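Local coordinates for uncharacterized protein TP-0789 domain-containing protein (Desulfovibrio piger ATCC 29098, PDB 4Z48) that is of unknown function but belongs to the LolA-like family and so may bind lipid or lipoprotein acyl chains in the bacterial envelope, at residues 50-64 and 231-243. Sequence-based numbering, arbitrary orientation.
Sequences YSKHFGKDGKDEYSL and DVGLSDAYFEHSA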
loop_
_atom_site.group_PDB
_atom_site.type_symbol
_atom_site.label_atom_id
_atom_site.label_comp_id
_atom_site.label_asym_id
_atom_site.label_seq_id
_atom_site.Cartn_x
_atom_site.Cartn_y
_atom_site.Cartn_z
ATOM N N TYR A 50 -8.170 4.027 9.075
ATOM C CA TYR A 50 -9.471 4.561 8.626
ATOM C C TYR A 50 -9.295 5.060 7.193
ATOM O O TYR A 50 -8.290 5.702 6.917
ATOM C CB TYR A 50 -9.928 5.718 9.544
ATOM C CG TYR A 50 -10.004 5.358 11.007
ATOM C CD1 TYR A 50 -8.876 5.437 11.826
ATOM C CD2 TYR A 50 -11.206 4.963 11.586
ATOM C CE1 TYR A 50 -8.936 5.081 13.170
ATOM C CE2 TYR A 50 -11.290 4.666 12.946
ATOM C CZ TYR A 50 -10.152 4.727 13.736
ATOM O OH TYR A 50 -10.226 4.414 15.076
ATOM N N SER A 51 -10.213 4.726 6.264
ATOM C CA SER A 51 -10.076 5.211 4.883
ATOM C C SER A 51 -11.416 5.611 4.355
ATOM O O SER A 51 -12.415 5.036 4.775
ATOM C CB SER A 51 -9.452 4.158 3.964
ATOM O OG SER A 51 -8.378 3.481 4.591
ATOM N N LYS A 52 -11.453 6.599 3.458
ATOM C CA LYS A 52 -12.681 7.063 2.861
ATOM C C LYS A 52 -12.380 7.709 1.520
ATOM O O LYS A 52 -11.385 8.429 1.396
ATOM C CB LYS A 52 -13.414 8.036 3.808
ATOM C CG LYS A 52 -14.819 8.417 3.347
ATOM C CD LYS A 52 -15.478 9.379 4.312
ATOM C CE LYS A 52 -16.834 9.765 3.800
ATOM N NZ LYS A 52 -17.571 10.588 4.791
ATOM N N HIS A 53 -13.226 7.419 0.509
ATOM C CA HIS A 53 -13.109 7.983 -0.832
ATOM C C HIS A 53 -13.590 9.412 -0.831
ATOM O O HIS A 53 -14.456 9.787 -0.023
ATOM C CB HIS A 53 -13.862 7.122 -1.868
ATOM C CG HIS A 53 -13.091 5.893 -2.220
ATOM N ND1 HIS A 53 -13.076 4.791 -1.392
ATOM C CD2 HIS A 53 -12.199 5.692 -3.218
ATOM C CE1 HIS A 53 -12.252 3.921 -1.956
ATOM N NE2 HIS A 53 -11.676 4.430 -3.036
ATOM N N PHE A 54 -12.920 10.241 -1.646
ATOM C CA PHE A 54 -13.156 11.682 -1.799
ATOM C C PHE A 54 -12.988 12.082 -3.264
ATOM O O PHE A 54 -12.486 11.292 -4.057
ATOM C CB PHE A 54 -12.169 12.495 -0.916
ATOM C CG PHE A 54 -12.510 12.572 0.556
ATOM C CD1 PHE A 54 -12.070 11.593 1.440
ATOM C CD2 PHE A 54 -13.236 13.643 1.063
ATOM C CE1 PHE A 54 -12.365 11.673 2.805
ATOM C CE2 PHE A 54 -13.537 13.721 2.428
ATOM C CZ PHE A 54 -13.088 12.741 3.290
ATOM N N GLY A 55 -13.367 13.309 -3.592
ATOM C CA GLY A 55 -13.214 13.852 -4.936
ATOM C C GLY A 55 -14.469 13.868 -5.781
ATOM O O GLY A 55 -15.476 13.240 -5.435
ATOM N N LYS A 56 -14.378 14.575 -6.931
ATOM C CA LYS A 56 -15.432 14.773 -7.929
ATOM C C LYS A 56 -16.104 13.462 -8.340
ATOM O O LYS A 56 -17.331 13.435 -8.478
ATOM C CB LYS A 56 -14.865 15.479 -9.171
ATOM N N ASP A 57 -15.308 12.387 -8.524
ATOM C CA ASP A 57 -15.810 11.070 -8.916
ATOM C C ASP A 57 -15.571 10.024 -7.815
ATOM O O ASP A 57 -15.688 8.818 -8.074
ATOM C CB ASP A 57 -15.136 10.630 -10.227
ATOM N N GLY A 58 -15.239 10.494 -6.606
ATOM C CA GLY A 58 -14.923 9.645 -5.460
ATOM C C GLY A 58 -13.727 8.747 -5.725
ATOM O O GLY A 58 -13.689 7.617 -5.239
ATOM N N LYS A 59 -12.762 9.227 -6.550
ATOM C CA LYS A 59 -11.579 8.459 -6.956
ATOM C C LYS A 59 -10.352 8.781 -6.077
ATOM O O LYS A 59 -9.390 7.998 -6.043
ATOM C CB LYS A 59 -11.272 8.672 -8.444
ATOM C CG LYS A 59 -12.366 8.132 -9.385
ATOM C CD LYS A 59 -12.458 6.601 -9.412
ATOM C CE LYS A 59 -13.672 6.097 -10.167
ATOM N NZ LYS A 59 -14.940 6.320 -9.414
ATOM N N ASP A 60 -10.423 9.864 -5.312
ATOM C CA ASP A 60 -9.347 10.174 -4.348
ATOM C C ASP A 60 -9.588 9.355 -3.084
ATOM O O ASP A 60 -10.746 9.048 -2.765
ATOM C CB ASP A 60 -9.270 11.669 -4.033
ATOM C CG ASP A 60 -9.008 12.532 -5.247
ATOM O OD1 ASP A 60 -8.485 12.002 -6.254
ATOM O OD2 ASP A 60 -9.319 13.725 -5.193
ATOM N N GLU A 61 -8.508 8.954 -2.408
ATOM C CA GLU A 61 -8.613 8.129 -1.202
ATOM C C GLU A 61 -7.906 8.807 -0.031
ATOM O O GLU A 61 -6.706 9.109 -0.144
ATOM C CB GLU A 61 -8.003 6.722 -1.440
ATOM C CG GLU A 61 -8.638 5.943 -2.592
ATOM C CD GLU A 61 -8.076 4.572 -2.935
ATOM O OE1 GLU A 61 -7.329 3.991 -2.112
ATOM O OE2 GLU A 61 -8.412 4.063 -4.028
ATOM N N TYR A 62 -8.638 9.078 1.073
ATOM C CA TYR A 62 -7.996 9.652 2.272
ATOM C C TYR A 62 -7.860 8.553 3.300
ATOM O O TYR A 62 -8.785 7.752 3.467
ATOM C CB TYR A 62 -8.727 10.886 2.860
ATOM C CG TYR A 62 -8.679 12.150 2.014
ATOM C CD1 TYR A 62 -8.158 12.131 0.718
ATOM C CD2 TYR A 62 -9.222 13.345 2.478
ATOM C CE1 TYR A 62 -8.160 13.270 -0.082
ATOM C CE2 TYR A 62 -9.243 14.491 1.679
ATOM C CZ TYR A 62 -8.707 14.448 0.398
ATOM O OH TYR A 62 -8.675 15.572 -0.400
ATOM N N SER A 63 -6.709 8.523 4.001
ATOM C CA SER A 63 -6.436 7.528 5.032
ATOM C C SER A 63 -5.887 8.164 6.314
ATOM O O SER A 63 -5.157 9.145 6.232
ATOM C CB SER A 63 -5.427 6.489 4.539
ATOM O OG SER A 63 -5.961 5.620 3.558
ATOM N N LEU A 64 -6.253 7.599 7.476
ATOM C CA LEU A 64 -5.734 7.962 8.797
ATOM C C LEU A 64 -5.242 6.673 9.455
ATOM O O LEU A 64 -6.029 5.728 9.643
ATOM C CB LEU A 64 -6.762 8.724 9.695
ATOM C CG LEU A 64 -6.245 9.190 11.068
ATOM C CD1 LEU A 64 -5.372 10.468 10.941
ATOM C CD2 LEU A 64 -7.404 9.409 12.053
ATOM N N ASP A 231 -17.663 0.261 4.362
ATOM C CA ASP A 231 -18.848 1.130 4.394
ATOM C C ASP A 231 -19.508 1.190 5.788
ATOM O O ASP A 231 -20.703 0.921 5.939
ATOM C CB ASP A 231 -19.848 0.695 3.319
ATOM C CG ASP A 231 -19.275 0.829 1.917
ATOM O OD1 ASP A 231 -18.228 1.439 1.777
ATOM O OD2 ASP A 231 -19.900 0.327 0.965
ATOM N N VAL A 232 -18.707 1.596 6.782
ATOM C CA VAL A 232 -19.115 1.722 8.187
ATOM C C VAL A 232 -19.728 3.105 8.478
ATOM O O VAL A 232 -20.283 3.311 9.561
ATOM C CB VAL A 232 -17.946 1.393 9.163
ATOM C CG1 VAL A 232 -17.523 -0.056 9.019
ATOM C CG2 VAL A 232 -16.748 2.305 8.945
ATOM N N GLY A 233 -19.619 4.023 7.517
ATOM C CA GLY A 233 -20.134 5.382 7.640
ATOM C C GLY A 233 -19.208 6.309 8.406
ATOM O O GLY A 233 -19.653 7.013 9.318
ATOM N N LEU A 234 -17.915 6.331 8.028
ATOM C CA LEU A 234 -16.896 7.179 8.653
ATOM C C LEU A 234 -17.141 8.652 8.360
ATOM O O LEU A 234 -17.402 9.017 7.209
ATOM C CB LEU A 234 -15.484 6.799 8.172
ATOM C CG LEU A 234 -14.893 5.465 8.633
ATOM C CD1 LEU A 234 -13.482 5.270 8.067
ATOM C CD2 LEU A 234 -14.874 5.332 10.152
ATOM N N SER A 235 -17.047 9.509 9.399
ATOM C CA SER A 235 -17.200 10.954 9.198
ATOM C C SER A 235 -15.928 11.523 8.537
ATOM O O SER A 235 -14.857 10.914 8.649
ATOM C CB SER A 235 -17.495 11.665 10.517
ATOM O OG SER A 235 -16.372 11.726 11.380
ATOM N N ASP A 236 -16.050 12.685 7.860
ATOM C CA ASP A 236 -14.942 13.382 7.194
ATOM C C ASP A 236 -13.910 13.929 8.201
ATOM O O ASP A 236 -12.800 14.275 7.796
ATOM C CB ASP A 236 -15.479 14.544 6.331
ATOM C CG ASP A 236 -16.333 14.146 5.137
ATOM O OD1 ASP A 236 -16.059 13.084 4.532
ATOM O OD2 ASP A 236 -17.231 14.928 4.765
ATOM N N ALA A 237 -14.286 14.006 9.497
ATOM C CA ALA A 237 -13.490 14.509 10.621
ATOM C C ALA A 237 -12.184 13.730 10.833
ATOM O O ALA A 237 -11.176 14.320 11.251
ATOM C CB ALA A 237 -14.319 14.464 11.899
ATOM N N TYR A 238 -12.202 12.404 10.571
ATOM C CA TYR A 238 -11.016 11.550 10.699
ATOM C C TYR A 238 -9.928 11.950 9.713
ATOM O O TYR A 238 -8.772 11.608 9.921
ATOM C CB TYR A 238 -11.377 10.087 10.393
ATOM C CG TYR A 238 -12.105 9.322 11.472
ATOM C CD1 TYR A 238 -11.418 8.792 12.562
ATOM C CD2 TYR A 238 -13.452 9.005 11.335
ATOM C CE1 TYR A 238 -12.077 8.048 13.539
ATOM C CE2 TYR A 238 -14.117 8.239 12.291
ATOM C CZ TYR A 238 -13.424 7.760 13.391
ATOM O OH TYR A 238 -14.082 7.012 14.343
ATOM N N PHE A 239 -10.312 12.609 8.607
ATOM C CA PHE A 239 -9.397 12.916 7.510
ATOM C C PHE A 239 -9.044 14.403 7.403
ATOM O O PHE A 239 -8.411 14.816 6.426
ATOM C CB PHE A 239 -9.984 12.368 6.181
ATOM C CG PHE A 239 -10.542 10.974 6.389
ATOM C CD1 PHE A 239 -9.690 9.874 6.499
ATOM C CD2 PHE A 239 -11.906 10.771 6.547
ATOM C CE1 PHE A 239 -10.199 8.594 6.727
ATOM C CE2 PHE A 239 -12.410 9.497 6.817
ATOM C CZ PHE A 239 -11.553 8.416 6.897
ATOM N N GLU A 240 -9.405 15.198 8.415
ATOM C CA GLU A 240 -9.056 16.617 8.435
ATOM C C GLU A 240 -7.706 16.775 9.099
ATOM O O GLU A 240 -7.369 16.007 10.018
ATOM C CB GLU A 240 -10.117 17.445 9.159
ATOM C CG GLU A 240 -11.330 17.753 8.299
ATOM C CD GLU A 240 -12.572 18.168 9.067
ATOM O OE1 GLU A 240 -12.436 18.752 10.169
ATOM O OE2 GLU A 240 -13.687 17.911 8.559
ATOM N N HIS A 241 -6.945 17.793 8.669
ATOM C CA HIS A 241 -5.616 18.080 9.216
ATOM C C HIS A 241 -5.660 18.214 10.747
ATOM O O HIS A 241 -4.694 17.819 11.404
ATOM C CB HIS A 241 -4.996 19.323 8.553
ATOM C CG HIS A 241 -3.506 19.335 8.642
ATOM N ND1 HIS A 241 -2.848 20.190 9.508
ATOM C CD2 HIS A 241 -2.594 18.558 8.013
ATOM C CE1 HIS A 241 -1.558 19.926 9.366
ATOM N NE2 HIS A 241 -1.355 18.946 8.482
ATOM N N SER A 242 -6.836 18.634 11.303
ATOM C CA SER A 242 -7.154 18.768 12.738
ATOM C C SER A 242 -7.172 17.427 13.488
ATOM O O SER A 242 -6.953 17.427 14.696
ATOM C CB SER A 242 -8.502 19.460 12.930
ATOM O OG SER A 242 -9.588 18.716 12.399
ATOM N N ALA A 243 -7.432 16.295 12.800
ATOM C CA ALA A 243 -7.423 14.964 13.427
ATOM C C ALA A 243 -5.995 14.578 13.901
ATOM O O ALA A 243 -5.848 13.694 14.753
ATOM C CB ALA A 243 -7.957 13.918 12.461
#
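Lys52 and Leu234, with CA atoms 7.2 Å apart, and Leu64 and Phe239, 6.3 Å apart, mark where the C-terminal tail crosses one face of an antiparallel hairpin. Strands 50-54 and 60-64 pair through backbone hydrogen bonds, with a classic beta bulge where Lys59 and Asp60 face Phe54; the tail, after strand 219-230, passes over them through a 3-10 turn at 236-238. Phe239 is the central wedge. Its ring lies among Tyr50, Lys52, Phe54, Tyr62 and Leu64, with CE2 3.5 Å from Lys52 CB, and Phe54 directs an edge toward its face in an offset edge-to-face pair. On the far side of Phe239 from Phe54, the rings of Tyr50 and Tyr238 form an offset stack, centroids 4.4 Å apart and planes at 19°, while Leu234 CD2 meets the edge of Tyr50. The Lys52 chain, extended beyond CG, carries NZ to two acceptors: Leu234 O at 2.9 Å, nearly in line with the carbonyl, and Asp236 OD1 at 2.9 Å, approached from above the carboxylate plane in a salt bridge. Beyond the hairpin, Trp81 stacks on Tyr62 and its NE1 bonds to Phe239 O. Tyr238 O, buried against Leu64, has no polar partner. The tail is thus fastened to the LolA-like beta scaffold by an aromatic core, with one lysine bridging its backbone and a carboxylate at the margin.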